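Local coordinates for protein response regulator receiver (Brucella melitensis biovar Abortus, PDB 4G97) that probably acts in two-component signalling, where phosphorylation of its receiver domain would free its sigma-factor-like domain to capture an anti-sigma factor, at residues Gly55-Phe60 with Glu105-His110; Arg96-Leu101 with Ala121-Leu126; Leu189-Leu194 with Val237-Asn242. All coordinates share one frame; numbering follows the deposited sequence.

Contact 1: residues Gly55-Phe60 with Glu105-His110; sequences GLYRLF and EGFNDH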
loop_
_atom_site.group_PDB
_atom_site.type_symbol
_atom_site.label_atom_id
_atom_site.label_comp_id
_atom_site.label_asym_id
_atom_site.label_seq_id
_atom_site.Cartn_x
_atom_site.Cartn_y
_atom_site.Cartn_z
ATOM N N GLY A 55 3.639 19.199 4.591
ATOM C CA GLY A 55 4.802 19.395 5.461
ATOM C C GLY A 55 5.228 18.129 6.198
ATOM O O GLY A 55 6.428 17.881 6.382
ATOM N N LEU A 56 4.241 17.310 6.627
ATOM C CA LEU A 56 4.543 16.056 7.310
ATOM C C LEU A 56 5.193 15.063 6.335
ATOM O O LEU A 56 6.205 14.466 6.682
ATOM C CB LEU A 56 3.283 15.452 7.963
ATOM C CG LEU A 56 3.433 14.129 8.738
ATOM C CD1 LEU A 56 4.389 14.265 9.928
ATOM C CD2 LEU A 56 2.095 13.625 9.238
ATOM N N TYR A 57 4.616 14.898 5.125
ATOM C CA TYR A 57 5.122 13.973 4.101
ATOM C C TYR A 57 6.476 14.416 3.564
ATOM O O TYR A 57 7.332 13.562 3.296
ATOM C CB TYR A 57 4.127 13.857 2.955
ATOM C CG TYR A 57 3.033 12.841 3.186
ATOM C CD1 TYR A 57 1.989 13.099 4.068
ATOM C CD2 TYR A 57 3.036 11.619 2.514
ATOM C CE1 TYR A 57 0.959 12.178 4.257
ATOM C CE2 TYR A 57 2.012 10.697 2.691
ATOM C CZ TYR A 57 0.960 10.992 3.537
ATOM O OH TYR A 57 -0.062 10.093 3.691
ATOM N N ARG A 58 6.673 15.759 3.427
ATOM C CA ARG A 58 7.939 16.394 3.004
ATOM C C ARG A 58 9.052 16.082 4.010
ATOM O O ARG A 58 10.141 15.661 3.621
ATOM C CB ARG A 58 7.754 17.924 2.845
ATOM C CG ARG A 58 8.964 18.601 2.229
ATOM C CD ARG A 58 8.648 20.012 1.834
ATOM N NE ARG A 58 9.879 20.775 1.655
ATOM C CZ ARG A 58 9.931 22.092 1.500
ATOM N NH1 ARG A 58 8.812 22.813 1.501
ATOM N NH2 ARG A 58 11.098 22.701 1.347
ATOM N N LEU A 59 8.765 16.246 5.312
ATOM C CA LEU A 59 9.705 15.906 6.377
ATOM C C LEU A 59 10.046 14.425 6.284
ATOM O O LEU A 59 11.230 14.073 6.303
ATOM C CB LEU A 59 9.083 16.229 7.741
ATOM C CG LEU A 59 9.873 15.861 8.997
ATOM C CD1 LEU A 59 11.210 16.579 9.047
ATOM C CD2 LEU A 59 9.068 16.217 10.232
ATOM N N PHE A 60 9.013 13.547 6.156
ATOM C CA PHE A 60 9.249 12.106 6.012
ATOM C C PHE A 60 10.178 11.829 4.819
ATOM O O PHE A 60 11.189 11.157 4.997
ATOM C CB PHE A 60 7.923 11.327 5.871
ATOM C CG PHE A 60 8.133 9.843 5.672
ATOM C CD1 PHE A 60 8.324 9.315 4.397
ATOM C CD2 PHE A 60 8.205 8.980 6.766
ATOM C CE1 PHE A 60 8.567 7.956 4.219
ATOM C CE2 PHE A 60 8.422 7.618 6.583
ATOM C CZ PHE A 60 8.616 7.117 5.311
ATOM N N GLU A 105 -1.812 8.072 -2.211
ATOM C CA GLU A 105 -1.954 9.112 -1.192
ATOM C C GLU A 105 -2.966 10.243 -1.431
ATOM O O GLU A 105 -3.290 10.975 -0.496
ATOM C CB GLU A 105 -0.578 9.599 -0.678
ATOM C CG GLU A 105 0.255 8.488 -0.028
ATOM C CD GLU A 105 -0.437 7.703 1.078
ATOM O OE1 GLU A 105 -0.990 8.334 2.006
ATOM O OE2 GLU A 105 -0.463 6.455 0.998
ATOM N N GLY A 106 -3.491 10.345 -2.638
ATOM C CA GLY A 106 -4.489 11.364 -2.954
ATOM C C GLY A 106 -4.002 12.793 -3.141
ATOM O O GLY A 106 -4.819 13.721 -3.116
ATOM N N PHE A 107 -2.695 12.997 -3.339
ATOM C CA PHE A 107 -2.123 14.320 -3.606
ATOM C C PHE A 107 -2.188 14.611 -5.108
ATOM O O PHE A 107 -1.955 13.709 -5.915
ATOM C CB PHE A 107 -0.641 14.407 -3.171
ATOM C CG PHE A 107 -0.384 14.325 -1.680
ATOM C CD1 PHE A 107 -0.706 15.390 -0.841
ATOM C CD2 PHE A 107 0.202 13.189 -1.117
ATOM C CE1 PHE A 107 -0.477 15.304 0.546
ATOM C CE2 PHE A 107 0.410 13.098 0.269
ATOM C CZ PHE A 107 0.079 14.157 1.091
ATOM N N ASN A 108 -2.449 15.881 -5.496
ATOM C CA ASN A 108 -2.378 16.229 -6.918
ATOM C C ASN A 108 -0.880 16.344 -7.217
ATOM O O ASN A 108 -0.070 16.333 -6.276
ATOM C CB ASN A 108 -3.155 17.518 -7.262
ATOM C CG ASN A 108 -2.744 18.784 -6.539
ATOM O OD1 ASN A 108 -1.573 19.200 -6.535
ATOM N ND2 ASN A 108 -3.733 19.483 -6.007
ATOM N N ASP A 109 -0.510 16.434 -8.507
ATOM C CA ASP A 109 0.875 16.504 -8.954
ATOM C C ASP A 109 1.697 17.627 -8.308
ATOM O O ASP A 109 2.870 17.420 -7.999
ATOM C CB ASP A 109 0.924 16.583 -10.486
ATOM C CG ASP A 109 0.349 15.369 -11.196
ATOM O OD1 ASP A 109 -0.680 14.827 -10.718
ATOM O OD2 ASP A 109 0.894 14.989 -12.254
ATOM N N HIS A 110 1.093 18.808 -8.098
ATOM C CA HIS A 110 1.817 19.942 -7.509
ATOM C C HIS A 110 2.157 19.735 -6.046
ATOM O O HIS A 110 3.280 20.036 -5.640
ATOM C CB HIS A 110 1.104 21.277 -7.774
ATOM C CG HIS A 110 1.059 21.626 -9.233
ATOM N ND1 HIS A 110 2.214 21.959 -9.939
ATOM C CD2 HIS A 110 0.006 21.653 -10.084
ATOM C CE1 HIS A 110 1.822 22.184 -11.184
ATOM N NE2 HIS A 110 0.502 22.013 -11.321
#

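Contact 2: residues Arg96-Leu101 with Ala121-Leu126; sequences RQAFLL and AEFGRL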
loop_
_atom_site.group_PDB
_atom_site.type_symbol
_atom_site.label_atom_id
_atom_site.label_comp_id
_atom_site.label_asym_id
_atom_site.label_seq_id
_atom_site.Cartn_x
_atom_site.Cartn_y
_atom_site.Cartn_z
ATOM N N ARG A 96 8.588 5.551 -8.055
ATOM C CA ARG A 96 7.608 4.769 -7.285
ATOM C C ARG A 96 7.034 5.618 -6.148
ATOM O O ARG A 96 5.834 5.561 -5.915
ATOM C CB ARG A 96 8.183 3.433 -6.803
ATOM C CG ARG A 96 8.316 2.463 -7.962
ATOM C CD ARG A 96 8.757 1.076 -7.565
ATOM N NE ARG A 96 8.721 0.184 -8.730
ATOM C CZ ARG A 96 7.670 -0.533 -9.108
ATOM N NH1 ARG A 96 6.545 -0.505 -8.398
ATOM N NH2 ARG A 96 7.740 -1.301 -10.190
ATOM N N GLN A 97 7.862 6.494 -5.535
ATOM C CA GLN A 97 7.414 7.446 -4.506
ATOM C C GLN A 97 6.423 8.433 -5.123
ATOM O O GLN A 97 5.388 8.720 -4.525
ATOM C CB GLN A 97 8.600 8.238 -3.945
ATOM C CG GLN A 97 9.583 7.400 -3.152
ATOM C CD GLN A 97 10.676 8.233 -2.547
ATOM O OE1 GLN A 97 10.437 9.308 -1.996
ATOM N NE2 GLN A 97 11.896 7.723 -2.602
ATOM N N ALA A 98 6.727 8.917 -6.346
ATOM C CA ALA A 98 5.903 9.885 -7.048
ATOM C C ALA A 98 4.527 9.309 -7.365
ATOM O O ALA A 98 3.511 9.930 -7.043
ATOM C CB ALA A 98 6.621 10.362 -8.313
ATOM N N PHE A 99 4.485 8.093 -7.933
ATOM C CA PHE A 99 3.229 7.426 -8.275
ATOM C C PHE A 99 2.408 7.110 -7.026
ATOM O O PHE A 99 1.179 7.298 -7.033
ATOM C CB PHE A 99 3.499 6.151 -9.098
ATOM C CG PHE A 99 2.322 5.741 -9.951
ATOM C CD1 PHE A 99 2.185 6.215 -11.252
ATOM C CD2 PHE A 99 1.346 4.884 -9.455
ATOM C CE1 PHE A 99 1.077 5.858 -12.030
ATOM C CE2 PHE A 99 0.243 4.522 -10.237
ATOM C CZ PHE A 99 0.121 5.005 -11.521
ATOM N N LEU A 100 3.083 6.679 -5.935
ATOM C CA LEU A 100 2.402 6.364 -4.677
ATOM C C LEU A 100 1.715 7.610 -4.109
ATOM O O LEU A 100 0.548 7.534 -3.754
ATOM C CB LEU A 100 3.338 5.713 -3.639
ATOM C CG LEU A 100 3.773 4.242 -3.902
ATOM C CD1 LEU A 100 4.667 3.759 -2.799
ATOM C CD2 LEU A 100 2.575 3.288 -3.984
ATOM N N LEU A 101 2.404 8.758 -4.104
ATOM C CA LEU A 101 1.860 10.035 -3.599
ATOM C C LEU A 101 0.596 10.471 -4.300
ATOM O O LEU A 101 -0.298 11.016 -3.656
ATOM C CB LEU A 101 2.915 11.167 -3.660
ATOM C CG LEU A 101 4.086 11.058 -2.674
ATOM C CD1 LEU A 101 5.209 11.985 -3.075
ATOM C CD2 LEU A 101 3.636 11.275 -1.231
ATOM N N ALA A 121 7.702 20.150 -13.705
ATOM C CA ALA A 121 8.173 19.545 -14.956
ATOM C C ALA A 121 8.927 18.242 -14.705
ATOM O O ALA A 121 8.651 17.253 -15.387
ATOM C CB ALA A 121 9.045 20.523 -15.729
ATOM N N GLU A 122 9.853 18.232 -13.720
ATOM C CA GLU A 122 10.637 17.047 -13.357
ATOM C C GLU A 122 9.746 15.948 -12.760
ATOM O O GLU A 122 10.029 14.762 -12.940
ATOM C CB GLU A 122 11.753 17.408 -12.372
ATOM C CG GLU A 122 13.028 16.617 -12.610
ATOM C CD GLU A 122 13.230 15.419 -11.704
ATOM O OE1 GLU A 122 13.626 15.620 -10.534
ATOM O OE2 GLU A 122 13.052 14.277 -12.183
ATOM N N PHE A 123 8.665 16.353 -12.071
ATOM C CA PHE A 123 7.700 15.435 -11.479
ATOM C C PHE A 123 6.923 14.687 -12.570
ATOM O O PHE A 123 6.678 13.490 -12.423
ATOM C CB PHE A 123 6.755 16.162 -10.502
ATOM C CG PHE A 123 5.769 15.232 -9.843
ATOM C CD1 PHE A 123 6.142 14.457 -8.751
ATOM C CD2 PHE A 123 4.475 15.097 -10.339
ATOM C CE1 PHE A 123 5.240 13.573 -8.165
ATOM C CE2 PHE A 123 3.578 14.195 -9.763
ATOM C CZ PHE A 123 3.967 13.438 -8.681
ATOM N N GLY A 124 6.559 15.396 -13.639
ATOM C CA GLY A 124 5.857 14.843 -14.796
ATOM C C GLY A 124 6.627 13.745 -15.509
ATOM O O GLY A 124 6.024 12.795 -16.021
ATOM N N ARG A 125 7.968 13.863 -15.532
ATOM C CA ARG A 125 8.876 12.893 -16.148
ATOM C C ARG A 125 9.050 11.713 -15.204
ATOM O O ARG A 125 9.086 10.562 -15.650
ATOM C CB ARG A 125 10.226 13.538 -16.436
ATOM N N LEU A 126 9.138 12.007 -13.892
ATOM C CA LEU A 126 9.264 11.040 -12.799
ATOM C C LEU A 126 7.998 10.160 -12.776
ATOM O O LEU A 126 8.095 8.948 -12.615
ATOM C CB LEU A 126 9.413 11.829 -11.487
ATOM C CG LEU A 126 10.240 11.235 -10.362
ATOM C CD1 LEU A 126 11.724 11.137 -10.732
ATOM C CD2 LEU A 126 10.094 12.086 -9.117
#

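Contact 3: residues Leu189-Leu194 with Val237-Asn242; sequences LADIQL and VTKPFN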
loop_
_atom_site.group_PDB
_atom_site.type_symbol
_atom_site.label_atom_id
_atom_site.label_comp_id
_atom_site.label_asym_id
_atom_site.label_seq_id
_atom_site.Cartn_x
_atom_site.Cartn_y
_atom_site.Cartn_z
ATOM N N LEU A 189 -6.016 -10.612 -2.677
ATOM C CA LEU A 189 -6.608 -9.281 -2.478
ATOM C C LEU A 189 -7.823 -9.591 -1.619
ATOM O O LEU A 189 -8.729 -10.295 -2.080
ATOM C CB LEU A 189 -6.994 -8.595 -3.801
ATOM C CG LEU A 189 -5.944 -8.685 -4.920
ATOM C CD1 LEU A 189 -6.487 -8.209 -6.200
ATOM C CD2 LEU A 189 -4.685 -7.947 -4.582
ATOM N N ALA A 190 -7.766 -9.200 -0.319
ATOM C CA ALA A 190 -8.795 -9.552 0.657
ATOM C C ALA A 190 -9.520 -8.394 1.306
ATOM O O ALA A 190 -8.888 -7.464 1.825
ATOM C CB ALA A 190 -8.200 -10.437 1.747
ATOM N N ASP A 191 -10.857 -8.482 1.326
ATOM C CA ASP A 191 -11.670 -7.519 2.070
ATOM C C ASP A 191 -11.531 -7.859 3.563
ATOM O O ASP A 191 -11.367 -9.028 3.918
ATOM C CB ASP A 191 -13.149 -7.579 1.681
ATOM C CG ASP A 191 -13.891 -6.306 2.079
ATOM O OD1 ASP A 191 -13.947 -5.999 3.294
ATOM O OD2 ASP A 191 -14.365 -5.598 1.181
ATOM N N ILE A 192 -11.579 -6.842 4.418
ATOM C CA ILE A 192 -11.458 -6.976 5.873
ATOM C C ILE A 192 -12.644 -7.705 6.544
ATOM O O ILE A 192 -12.433 -8.519 7.441
ATOM C CB ILE A 192 -11.085 -5.585 6.487
ATOM C CG1 ILE A 192 -9.666 -5.590 7.004
ATOM C CG2 ILE A 192 -12.068 -5.032 7.527
ATOM C CD1 ILE A 192 -8.702 -5.430 5.980
ATOM N N GLN A 193 -13.864 -7.411 6.111
ATOM C CA GLN A 193 -15.071 -8.023 6.661
ATOM C C GLN A 193 -15.774 -8.822 5.573
ATOM O O GLN A 193 -15.828 -8.384 4.419
ATOM C CB GLN A 193 -16.000 -6.955 7.226
ATOM N N LEU A 194 -16.294 -10.003 5.936
ATOM C CA LEU A 194 -16.953 -10.898 4.979
ATOM C C LEU A 194 -18.482 -10.918 5.120
ATOM O O LEU A 194 -19.028 -10.090 5.858
ATOM C CB LEU A 194 -16.341 -12.313 5.060
ATOM C CG LEU A 194 -14.809 -12.387 5.042
ATOM C CD1 LEU A 194 -14.319 -13.789 5.312
ATOM C CD2 LEU A 194 -14.234 -11.829 3.749
ATOM N N VAL A 237 -5.788 -0.994 0.563
ATOM C CA VAL A 237 -6.597 -0.325 -0.449
ATOM C C VAL A 237 -7.847 0.190 0.285
ATOM O O VAL A 237 -8.424 -0.527 1.100
ATOM C CB VAL A 237 -6.968 -1.291 -1.623
ATOM C CG1 VAL A 237 -8.110 -0.737 -2.477
ATOM C CG2 VAL A 237 -5.767 -1.588 -2.509
ATOM N N THR A 238 -8.260 1.423 -0.006
ATOM C CA THR A 238 -9.492 1.966 0.574
ATOM C C THR A 238 -10.665 1.593 -0.357
ATOM O O THR A 238 -10.521 1.660 -1.577
ATOM C CB THR A 238 -9.369 3.478 0.768
ATOM O OG1 THR A 238 -8.360 3.734 1.749
ATOM C CG2 THR A 238 -10.687 4.136 1.218
ATOM N N LYS A 239 -11.788 1.147 0.205
ATOM C CA LYS A 239 -12.966 0.917 -0.619
ATOM C C LYS A 239 -13.993 2.030 -0.323
ATOM O O LYS A 239 -14.191 2.347 0.846
ATOM C CB LYS A 239 -13.522 -0.513 -0.577
ATOM C CG LYS A 239 -14.128 -0.955 0.723
ATOM C CD LYS A 239 -14.906 -2.233 0.542
ATOM C CE LYS A 239 -15.462 -2.644 1.875
ATOM N NZ LYS A 239 -16.343 -3.824 1.752
ATOM N N PRO A 240 -14.566 2.718 -1.343
ATOM C CA PRO A 240 -14.351 2.533 -2.791
ATOM C C PRO A 240 -12.966 3.070 -3.142
ATOM O O PRO A 240 -12.429 3.892 -2.396
ATOM C CB PRO A 240 -15.488 3.359 -3.414
ATOM C CG PRO A 240 -15.689 4.479 -2.446
ATOM C CD PRO A 240 -15.502 3.838 -1.082
ATOM N N PHE A 241 -12.368 2.588 -4.230
ATOM C CA PHE A 241 -11.008 2.997 -4.595
ATOM C C PHE A 241 -10.941 3.571 -5.945
ATOM O O PHE A 241 -11.745 3.222 -6.808
ATOM C CB PHE A 241 -10.038 1.768 -4.584
ATOM C CG PHE A 241 -10.629 0.522 -5.227
ATOM C CD1 PHE A 241 -11.247 -0.452 -4.454
ATOM C CD2 PHE A 241 -10.607 0.352 -6.606
ATOM C CE1 PHE A 241 -11.836 -1.570 -5.051
ATOM C CE2 PHE A 241 -11.184 -0.771 -7.200
ATOM C CZ PHE A 241 -11.818 -1.710 -6.422
ATOM N N ASN A 242 -9.910 4.388 -6.156
ATOM C CA ASN A 242 -9.494 4.822 -7.453
ATOM C C ASN A 242 -8.809 3.525 -8.001
ATOM O O ASN A 242 -7.909 3.004 -7.324
ATOM C CB ASN A 242 -8.443 5.945 -7.328
ATOM C CG ASN A 242 -7.892 6.431 -8.668
ATOM O OD1 ASN A 242 -7.877 5.713 -9.674
ATOM N ND2 ASN A 242 -7.376 7.653 -8.709
#

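Contact 1: residues Gly55-Phe60 with Glu105-His110
Tyr57 lays one ring face against Phe107 and reaches Glu105 with its hydroxyl. Its CB points at the loop. With CG anti to the carbonyl carbon (chi1 -85°), the ring reaches over to Phe107 and its OH to Glu105. At CG the ring already meets Phe107, whose CZ is 3.9 Å away. Tyr57 CD1 has its closest partner in Phe107 CZ at 3.7 Å, and Tyr57 CD2 lies 3.8 Å from Phe107 CE2. Phe107 CE2 stands 3.6 Å above the centre of the tyrosine ring. The pair is a T-shaped stack, the edge of Phe107 against the face of Tyr57, with planes at 78°. These residues join the sigma2-like part to the sigma-like helix-turn-helix part. Phe107 sits in the turn between helix 94-104 and helix 109-116. Farther out, Tyr57 CE1 is 3.8 Å from Phe107 CZ. Tyr57 CE2 is 3.9 Å from Glu105 OE1, and Tyr57 CZ is 3.6 Å from it. At the tip Tyr57 OH donates a hydrogen bond to Glu105 OE1 at 2.6 Å. The bond arrives from above the carboxylate plane, 38° out of it. The glutamate chain bends at chi2, which brings its CG near the ring as well. Arg16 makes a salt bridge to the same OE1. Arg53 bonds Tyr57 OH and Glu105 O.

Contact 2: residues Arg96-Leu101 with Ala121-Leu126
Phe123 brings the CE1 corner of its ring up to the methyl group of Ala98. This corner does most of the touching. Ala98 CB lies 3.5 Å from Phe123 CE1. The two neighbouring ring atoms are farther off: CD1 and CZ of Phe123 are each 4.1 Å from Ala98 CB. The ring also skirts the helix backbone, with Phe123 CZ 3.9 Å from Ala98 O. Across the ring, Phe123 CE2 packs on Asp109 CB at 3.6 Å, and Ala112 of helix 109-116 touches the same side chain. The ring, carried by helix 120-135, therefore sits between helices 94-104 and 109-116. Its CB does not aim straight at helix 94-104. The first torsion, -178°, puts CG opposite the backbone N and carries the ring to Ala98.

The contact belongs to the sigma-like domain, of the helix-turn-helix clan. Helices 109-116 and 120-135 make the last helical pair of that domain. Judging by the family, they are probably its helix-turn-helix. Helix 94-104 packs against both.

Leu126 supplies the second apolar partner. It lies about one helical turn on from Phe123. Its CD2 methyl group reaches Ala98 CB at 4.0 Å. The alanine methyl thus touches both Phe123 and Leu126. The backbones come near here, with the CA atoms of Ala98 and Leu126 6.8 Å apart. No hydrogen bond crosses between 96-101 and 121-126, and the side-chain contacts between the two segments are apolar. Other residues of helix 94-104 face elsewhere: Arg96 bonds through NH1 to Ser251 OG and Gln252 OE1 of helix 243-265, while Leu100 and Leu101 pack against helix 11-22.

Contact 3: residues Leu189-Leu194 with Val237-Asn242
The Lys239 side chain crosses that of Asp191 at about a right angle and puts NZ on OD2. Lys239 NZ donates to Asp191 OD2 at 2.7 Å, and the two form a salt bridge. The ammonium group comes from the syn side of the carboxylate, 20° out of its plane. Lys239 CE follows closely, 3.2 Å from Asp191 OD2. The lysine chain is straight beyond CG. Its first torsion, 68°, places CG between the backbone N and the carbonyl carbon, and the extended chain then spans the gap between two strands that are not neighbours.

The other carboxylate oxygen serves its own segment. Gln193 N donates to Asp191 OD1 at 3.2 Å, on the anti side. The hydrogen bond is fairly straight, with an angle of 156°. This is an Asx turn, and it holds the carboxylate against the loop that leaves the strand. Each oxygen thus has its own donor, one from a side chain and one from the backbone. Glu146 OE2 also lies close to Asp191 OD2, a pairing of like charges.

Asp191 is the predicted phosphorylation site of the receiver domain, and it is unmodified here. A phosphoacceptor aspartate, a nearby acidic residue (here Glu146) and a lysine after the last strand recur in receiver active sites, and this group is consistent with them. The peptide bond between Lys239 and Pro240 is cis, as is common at this site in receivers.

Asp191 ends strand 187-191, and its backbone bonds to Ile145 of strand 141-145. Strand 215-219 lies between strand 187-191 and strand 236-238. Lys239 passes by the end of strand 215-219, touching Ile218 and Ala220, and also packs on Ile151 of helix 149-161. Beyond it Asn242 caps the start of helix 243-265.

Overall arrangement
From the N terminus, contact 1 opens on helix 52-64. The chain runs through an unmodelled part, residues 66-90, and enters helix 94-104, where contact 2 opens. Contact 1 closes at 105-110 and contact 2 at 121-126, so the two loops cross. They touch directly: Phe107 N probably bonds Leu101 O, and Tyr57 packs on Leu101. Together they tie the sigma2-like part to the last helices of the sigma-like domain. Contact 3 opens and closes later, within the parallel sheet of the receiver domain. It touches neither, its centre lying about 23 Å from that of contact 1 and about 25 Å from that of contact 2.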